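Local coordinates for Dr hemagglutinin structural subunit (Escherichia coli, PDB 1USQ), which mediates adherence of uropathogenic Escherichia coli to the upper urinary tract as a fimbrial subunit that binds the Dr blood group antigen, at residues 93-98 and 122-127; 97-102 and 116-121. The protein carries 3 engineered substitutions. All coordinates share one frame; numbering follows the deposited sequence.

Contact 1 of 2, residues 93-98 and 122-127. With CLM (chloramphenicol), chain K.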
loop_
_atom_site.group_PDB
_atom_site.type_symbol
_atom_site.label_atom_id
_atom_site.label_comp_id
_atom_site.label_asym_id
_atom_site.label_seq_id
_atom_site.Cartn_x
_atom_site.Cartn_y
_atom_site.Cartn_z
ATOM N N VAL A 93 14.683 18.241 4.826
ATOM C CA VAL A 93 13.484 19.052 4.998
ATOM C C VAL A 93 13.434 19.710 6.361
ATOM O O VAL A 93 14.135 19.295 7.300
ATOM C CB VAL A 93 12.179 18.216 4.826
ATOM C CG1 VAL A 93 12.091 17.675 3.422
ATOM C CG2 VAL A 93 12.124 17.058 5.854
ATOM N N ASN A 94 12.596 20.738 6.448
ATOM C CA ASN A 94 12.256 21.378 7.696
ATOM C C ASN A 94 10.807 20.993 7.977
ATOM O O ASN A 94 9.994 20.863 7.057
ATOM C CB ASN A 94 12.368 22.894 7.573
ATOM C CG ASN A 94 13.779 23.397 7.810
ATOM O OD1 ASN A 94 14.433 23.019 8.778
ATOM N ND2 ASN A 94 14.249 24.269 6.930
ATOM N N ILE A 95 10.516 20.767 9.250
ATOM C CA ILE A 95 9.189 20.388 9.719
ATOM C C ILE A 95 8.707 21.508 10.650
ATOM O O ILE A 95 9.412 21.901 11.589
ATOM C CB ILE A 95 9.278 19.066 10.521
ATOM C CG1 ILE A 95 9.720 17.925 9.597
ATOM C CG2 ILE A 95 7.965 18.760 11.198
ATOM C CD1 ILE A 95 10.071 16.644 10.319
ATOM N N ARG A 96 7.552 22.078 10.340
ATOM C CA ARG A 96 7.075 23.249 11.071
ATOM C C ARG A 96 5.541 23.314 11.105
ATOM O O ARG A 96 4.895 23.250 10.057
ATOM C CB ARG A 96 7.634 24.519 10.385
ATOM C CG ARG A 96 7.146 25.834 10.978
ATOM C CD ARG A 96 7.834 27.032 10.331
ATOM N NE ARG A 96 7.164 27.446 9.102
ATOM C CZ ARG A 96 7.695 27.337 7.888
ATOM N NH1 ARG A 96 8.916 26.834 7.739
ATOM N NH2 ARG A 96 7.009 27.736 6.821
ATOM N N PRO A 97 4.961 23.469 12.304
ATOM C CA PRO A 97 3.508 23.594 12.414
ATOM C C PRO A 97 3.103 24.902 11.751
ATOM O O PRO A 97 3.873 25.869 11.740
ATOM C CB PRO A 97 3.280 23.661 13.930
ATOM C CG PRO A 97 4.533 24.303 14.450
ATOM C CD PRO A 97 5.621 23.657 13.613
ATOM N N THR A 98 1.959 24.902 11.084
ATOM C CA THR A 98 1.514 26.096 10.369
ATOM C C THR A 98 1.076 27.192 11.339
ATOM O O THR A 98 0.999 28.373 10.968
ATOM C CB THR A 98 0.355 25.780 9.396
ATOM O OG1 THR A 98 -0.756 25.240 10.129
ATOM C CG2 THR A 98 0.807 24.779 8.322
ATOM N N ILE A 122 1.197 20.126 10.227
ATOM C CA ILE A 122 2.652 20.224 10.247
ATOM C C ILE A 122 3.086 20.285 8.792
ATOM O O ILE A 122 2.767 19.401 8.010
ATOM C CB ILE A 122 3.285 18.980 10.902
ATOM C CG1 ILE A 122 2.877 18.886 12.383
ATOM C CG2 ILE A 122 4.827 19.012 10.755
ATOM C CD1 ILE A 122 3.697 19.790 13.314
ATOM N N GLY A 123 3.770 21.350 8.409
ATOM C CA GLY A 123 4.230 21.459 7.040
ATOM C C GLY A 123 5.616 20.843 6.844
ATOM O O GLY A 123 6.471 20.910 7.720
ATOM N N ILE A 124 5.822 20.246 5.680
ATOM C CA ILE A 124 7.116 19.683 5.319
ATOM C C ILE A 124 7.645 20.522 4.175
ATOM O O ILE A 124 6.985 20.664 3.146
ATOM C CB ILE A 124 7.002 18.217 4.843
ATOM C CG1 ILE A 124 6.280 17.354 5.895
ATOM C CG2 ILE A 124 8.393 17.648 4.572
ATOM C CD1 ILE A 124 6.952 17.359 7.294
ATOM N N TYR A 125 8.819 21.114 4.382
ATOM C CA TYR A 125 9.419 22.034 3.418
ATOM C C TYR A 125 10.850 21.633 3.058
ATOM O O TYR A 125 11.638 21.250 3.932
ATOM C CB TYR A 125 9.460 23.448 4.011
ATOM C CG TYR A 125 8.113 23.956 4.482
ATOM C CD1 TYR A 125 7.290 24.682 3.634
ATOM C CD2 TYR A 125 7.674 23.712 5.787
ATOM C CE1 TYR A 125 6.036 25.130 4.065
ATOM C CE2 TYR A 125 6.428 24.135 6.221
ATOM C CZ TYR A 125 5.623 24.860 5.362
ATOM O OH TYR A 125 4.386 25.284 5.793
ATOM N N VAL A 126 11.225 21.858 1.805
ATOM C CA VAL A 126 12.610 21.618 1.384
ATOM C C VAL A 126 13.556 22.532 2.193
ATOM O O VAL A 126 13.288 23.725 2.346
ATOM C CB VAL A 126 12.796 21.878 -0.131
ATOM C CG1 VAL A 126 14.298 21.888 -0.508
ATOM C CG2 VAL A 126 12.029 20.817 -0.955
ATOM N N ASP A 127 14.612 21.946 2.766
ATOM C CA ASP A 127 15.583 22.706 3.581
ATOM C C ASP A 127 16.876 22.915 2.791
ATOM O O ASP A 127 17.722 22.023 2.723
ATOM C CB ASP A 127 15.881 21.959 4.885
ATOM C CG ASP A 127 16.909 22.685 5.773
ATOM O OD1 ASP A 127 17.158 23.882 5.563
ATOM O OD2 ASP A 127 17.439 22.055 6.710
HETATM C C1 CLM K . 2.523 23.203 3.482
HETATM CL CL1 CLM K . 3.976 22.162 3.386
HETATM CL CL2 CLM K . 1.583 22.817 4.945
HETATM C C2 CLM K . 1.678 22.941 2.170
HETATM O O2 CLM K . 1.771 21.862 1.562
HETATM N N2 CLM K . 1.043 23.967 1.742
HETATM C C3 CLM K . 0.227 24.648 0.728
HETATM C C4 CLM K . 1.097 25.594 -0.116
HETATM O O4 CLM K . 1.811 24.894 -1.161
HETATM C C5 CLM K . -0.985 25.340 1.382
HETATM O O5 CLM K . -0.460 26.417 2.158
HETATM C C6 CLM K . -1.779 24.353 2.213
HETATM C C7 CLM K . -2.264 23.178 1.627
HETATM C C8 CLM K . -3.021 22.269 2.403
HETATM C C9 CLM K . -3.264 22.633 3.732
HETATM N N9 CLM K . -4.088 21.697 4.569
HETATM O O9A CLM K . -4.312 22.073 5.726
HETATM O O9B CLM K . -4.466 20.657 4.082
HETATM C C10 CLM K . -2.795 23.777 4.302
HETATM C C11 CLM K . -2.034 24.652 3.547
HETATM O O HOH W 1 12.808 25.012 4.855
HETATM O O HOH W 2 4.214 25.445 8.298
#
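Asn-94 and Arg-96 pair with Tyr-125 and Gly-123 across two antiparallel strands, whose axes approach to 4.4 Å and run at 156° to each other. Each pair exchanges two backbone bonds, the shortest being Asn-94 N to Tyr-125 O at 2.7 Å. Gly-123 N reaches Arg-96 O at 2.8 Å, and a water donates to that same oxygen while lying beside Tyr-125 OH.

The side chains divide between the two faces. On one, Val-93, Ile-95, Pro-97, Ile-122 and Ile-124 bring branched or ring carbons together, as suits a largely buried surface. Ile-95 and Ile-124 lie alongside one another, CG1 to CD1 at 3.6 Å, while CG2 of Ile-124 meets CB of Val-93 at 3.8 Å. Phe-110 and residues of strands 50-59 and 79-84 extend this apolar layer.

On the other face the Tyr-125 ring is sandwiched. Arg-96 runs out extended and then bends at chi3 (85°), which turns its guanidinium over the ring in a cation-pi stack: CZ is 4.2 Å from the ring centroid and the planes are 13° apart. Against the opposite face rests CL1 of chloramphenicol, 3.7 Å from Tyr-125 CZ. Gly-123, having no side chain, leaves room for the phenol oxygen and lets CL2 of the drug come to 3.6 Å from its CA. Further along, Asn-94 crosses the carboxylate of Asp-127, and a water links its ND2 to Val-126 O.

Here two neighbouring antiparallel strands inside a sheet of the immunoglobulin-like fold of fimbrial subunits turn one face to the core and the other to a chloramphenicol site, where tyrosine and glycine receive the dichloroacetyl group.

Contact 2 of 2, residues 97-102 and 116-121. With CLM (chloramphenicol), chain K; SO4 (sulfate ion), chain H.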
loop_
_atom_site.group_PDB
_atom_site.type_symbol
_atom_site.label_atom_id
_atom_site.label_comp_id
_atom_site.label_asym_id
_atom_site.label_seq_id
_atom_site.Cartn_x
_atom_site.Cartn_y
_atom_site.Cartn_z
ATOM N N PRO A 97 4.961 23.469 12.304
ATOM C CA PRO A 97 3.508 23.594 12.414
ATOM C C PRO A 97 3.103 24.902 11.751
ATOM O O PRO A 97 3.873 25.869 11.740
ATOM C CB PRO A 97 3.280 23.661 13.930
ATOM C CG PRO A 97 4.533 24.303 14.450
ATOM C CD PRO A 97 5.621 23.657 13.613
ATOM N N THR A 98 1.959 24.902 11.084
ATOM C CA THR A 98 1.514 26.096 10.369
ATOM C C THR A 98 1.076 27.192 11.339
ATOM O O THR A 98 0.999 28.373 10.968
ATOM C CB THR A 98 0.355 25.780 9.396
ATOM O OG1 THR A 98 -0.756 25.240 10.129
ATOM C CG2 THR A 98 0.807 24.779 8.322
ATOM N N ASP A 99 0.777 26.809 12.578
ATOM C CA ASP A 99 0.352 27.797 13.564
ATOM C C ASP A 99 1.553 28.376 14.313
ATOM O O ASP A 99 2.704 28.162 13.902
ATOM C CB ASP A 99 -0.736 27.255 14.501
ATOM C CG ASP A 99 -0.244 26.149 15.406
ATOM O OD1 ASP A 99 -1.080 25.584 16.153
ATOM O OD2 ASP A 99 0.971 25.859 15.412
ATOM N N ASN A 100 1.291 29.160 15.354
ATOM C CA ASN A 100 2.378 29.797 16.108
ATOM C C ASN A 100 2.859 29.002 17.323
ATOM O O ASN A 100 3.482 29.567 18.221
ATOM C CB ASN A 100 1.967 31.205 16.566
ATOM C CG ASN A 100 1.810 32.167 15.418
ATOM O OD1 ASN A 100 2.631 32.198 14.507
ATOM N ND2 ASN A 100 0.749 32.966 15.453
ATOM N N SER A 101 2.558 27.709 17.368
ATOM C CA SER A 101 2.946 26.897 18.527
ATOM C C SER A 101 4.431 26.572 18.545
ATOM O O SER A 101 5.077 26.443 17.494
ATOM C CB SER A 101 2.115 25.617 18.633
ATOM O OG SER A 101 2.264 24.820 17.479
ATOM N N ALA A 102 4.958 26.409 19.749
ATOM C CA ALA A 102 6.381 26.136 19.940
ATOM C C ALA A 102 6.650 24.645 20.099
ATOM O O ALA A 102 6.030 23.984 20.929
ATOM C CB ALA A 102 6.891 26.895 21.157
ATOM N N GLY A 116 -1.088 19.226 26.130
ATOM C CA GLY A 116 -2.356 19.566 25.510
ATOM C C GLY A 116 -2.675 18.625 24.341
ATOM O O GLY A 116 -1.773 18.131 23.659
ATOM N N SER A 117 -3.967 18.422 24.096
ATOM C CA SER A 117 -4.419 17.603 22.984
ATOM C C SER A 117 -4.477 18.481 21.729
ATOM O O SER A 117 -5.551 18.897 21.284
ATOM C CB SER A 117 -5.799 17.023 23.290
ATOM O OG SER A 117 -5.733 16.223 24.455
ATOM N N TRP A 118 -3.300 18.794 21.201
ATOM C CA TRP A 118 -3.169 19.648 20.019
ATOM C C TRP A 118 -3.691 18.973 18.743
ATOM O O TRP A 118 -3.485 17.771 18.508
ATOM C CB TRP A 118 -1.695 20.043 19.830
ATOM C CG TRP A 118 -1.408 21.039 18.708
ATOM C CD1 TRP A 118 -1.621 22.384 18.737
ATOM C CD2 TRP A 118 -0.805 20.757 17.420
ATOM N NE1 TRP A 118 -1.158 22.965 17.577
ATOM C CE2 TRP A 118 -0.645 21.993 16.756
ATOM C CE3 TRP A 118 -0.344 19.592 16.794
ATOM C CZ2 TRP A 118 -0.063 22.097 15.485
ATOM C CZ3 TRP A 118 0.218 19.693 15.518
ATOM C CH2 TRP A 118 0.344 20.943 14.878
ATOM N N GLY A 119 -4.274 19.784 17.879
ATOM C CA GLY A 119 -4.617 19.346 16.547
ATOM C C GLY A 119 -4.072 20.454 15.671
ATOM O O GLY A 119 -4.112 21.605 16.058
ATOM N N GLY A 120 -3.512 20.112 14.521
ATOM C CA GLY A 120 -2.983 21.129 13.632
ATOM C C GLY A 120 -2.340 20.510 12.421
ATOM O O GLY A 120 -2.409 19.305 12.218
ATOM N N ILE A 121 -1.738 21.366 11.599
ATOM C CA ILE A 121 -1.072 20.948 10.388
ATOM C C ILE A 121 0.421 21.142 10.581
ATOM O O ILE A 121 0.858 22.195 11.041
ATOM C CB ILE A 121 -1.486 21.845 9.200
ATOM C CG1 ILE A 121 -2.988 21.697 8.904
ATOM C CG2 ILE A 121 -0.619 21.547 7.971
ATOM C CD1 ILE A 121 -3.425 20.259 8.631
HETATM C C1 CLM K . 2.523 23.203 3.482
HETATM CL CL1 CLM K . 3.976 22.162 3.386
HETATM CL CL2 CLM K . 1.583 22.817 4.945
HETATM C C2 CLM K . 1.678 22.941 2.170
HETATM O O2 CLM K . 1.771 21.862 1.562
HETATM N N2 CLM K . 1.043 23.967 1.742
HETATM C C3 CLM K . 0.227 24.648 0.728
HETATM C C4 CLM K . 1.097 25.594 -0.116
HETATM O O4 CLM K . 1.811 24.894 -1.161
HETATM C C5 CLM K . -0.985 25.340 1.382
HETATM O O5 CLM K . -0.460 26.417 2.158
HETATM C C6 CLM K . -1.779 24.353 2.213
HETATM C C7 CLM K . -2.264 23.178 1.627
HETATM C C8 CLM K . -3.021 22.269 2.403
HETATM C C9 CLM K . -3.264 22.633 3.732
HETATM N N9 CLM K . -4.088 21.697 4.569
HETATM O O9A CLM K . -4.312 22.073 5.726
HETATM O O9B CLM K . -4.466 20.657 4.082
HETATM C C10 CLM K . -2.795 23.777 4.302
HETATM C C11 CLM K . -2.034 24.652 3.547
HETATM S S SO4 H . -2.087 30.784 16.436
HETATM O O1 SO4 H . -1.095 29.709 16.694
HETATM O O2 SO4 H . -3.401 30.522 17.007
HETATM O O3 SO4 H . -1.573 32.002 17.157
HETATM O O4 SO4 H . -2.054 31.096 14.995
HETATM O O HOH W 3 -1.253 24.182 12.730
#
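Pro-97 touches the six-membered ring of Trp-118 through its CB, while its CA makes a C-H...O contact with Ile-121 O. That carbonyl also accepts the backbone N-H of the next residue, Thr-98 N to Ile-121 O at 2.9 Å, which carries the strand pairing one step beyond the proline. The two branches of Thr-98 have separate tasks. CG2 packs on CG2 of Ile-121 at 3.6 Å, whereas OG1 meets a water that accepts from Ile-121 N. Ile-121 also offers CG1 to O9A of the chloramphenicol nitro group, 3.5 Å away.

Asp-99 carries the polar centre of the contact. With chi1 at 67°, its CG stands between the backbone N and carbonyl carbon, and the carboxylate is directed to the edge of the indole. Trp-118 NE1 donates to OD1 at 3.0 Å, on the syn side and nearly within the indole plane, although carboxylate and ring planes are 58° apart. Next in the chain, Asn-100 N binds O1 of a sulfate, probably from the crystallisation liquor, at 2.8 Å, and its ND2 holds a second sulfate oxygen. Ser-101 then turns back to the other carboxylate oxygen of Asp-99, OD2, which takes its N-H at 3.1 Å, forming an Asx turn, and its hydroxyl OG at 2.7 Å. Both donors come from one face of the carboxylate; with the indole bond, three bonds in all restrain its rotation.

The turn thus leads from strand 90-97 into strand 103-106, braced against the start of strand 119-126. Trp-118 meets Trp-103 edge-to-face and also touches Val-56 of strand 50-59 and Lys-112 of strand 109-112.

Contact 2 takes up where the strand pairing of contact 1 ends, at the loop after Pro-97, and their centres are about 13 Å apart. They share Pro-97 and Thr-98, and both draw on strand 119-126. Contact 1 lies about 7 Å from the centre of the chain and contact 2 about 15 Å, so the pair of segments runs from near the middle of the chain out to a surface loop. Chloramphenicol spans the two: its dichloroacetyl end rests on 122-127, its nitro group beside Ile-121, and Thr-98 CG2 is 4.0 Å from CL2 near the junction. Strand 50-59, on the far flank of 119-126, belongs to the predicted receptor-binding region, consistent with a drug site close to receptor-binding surface.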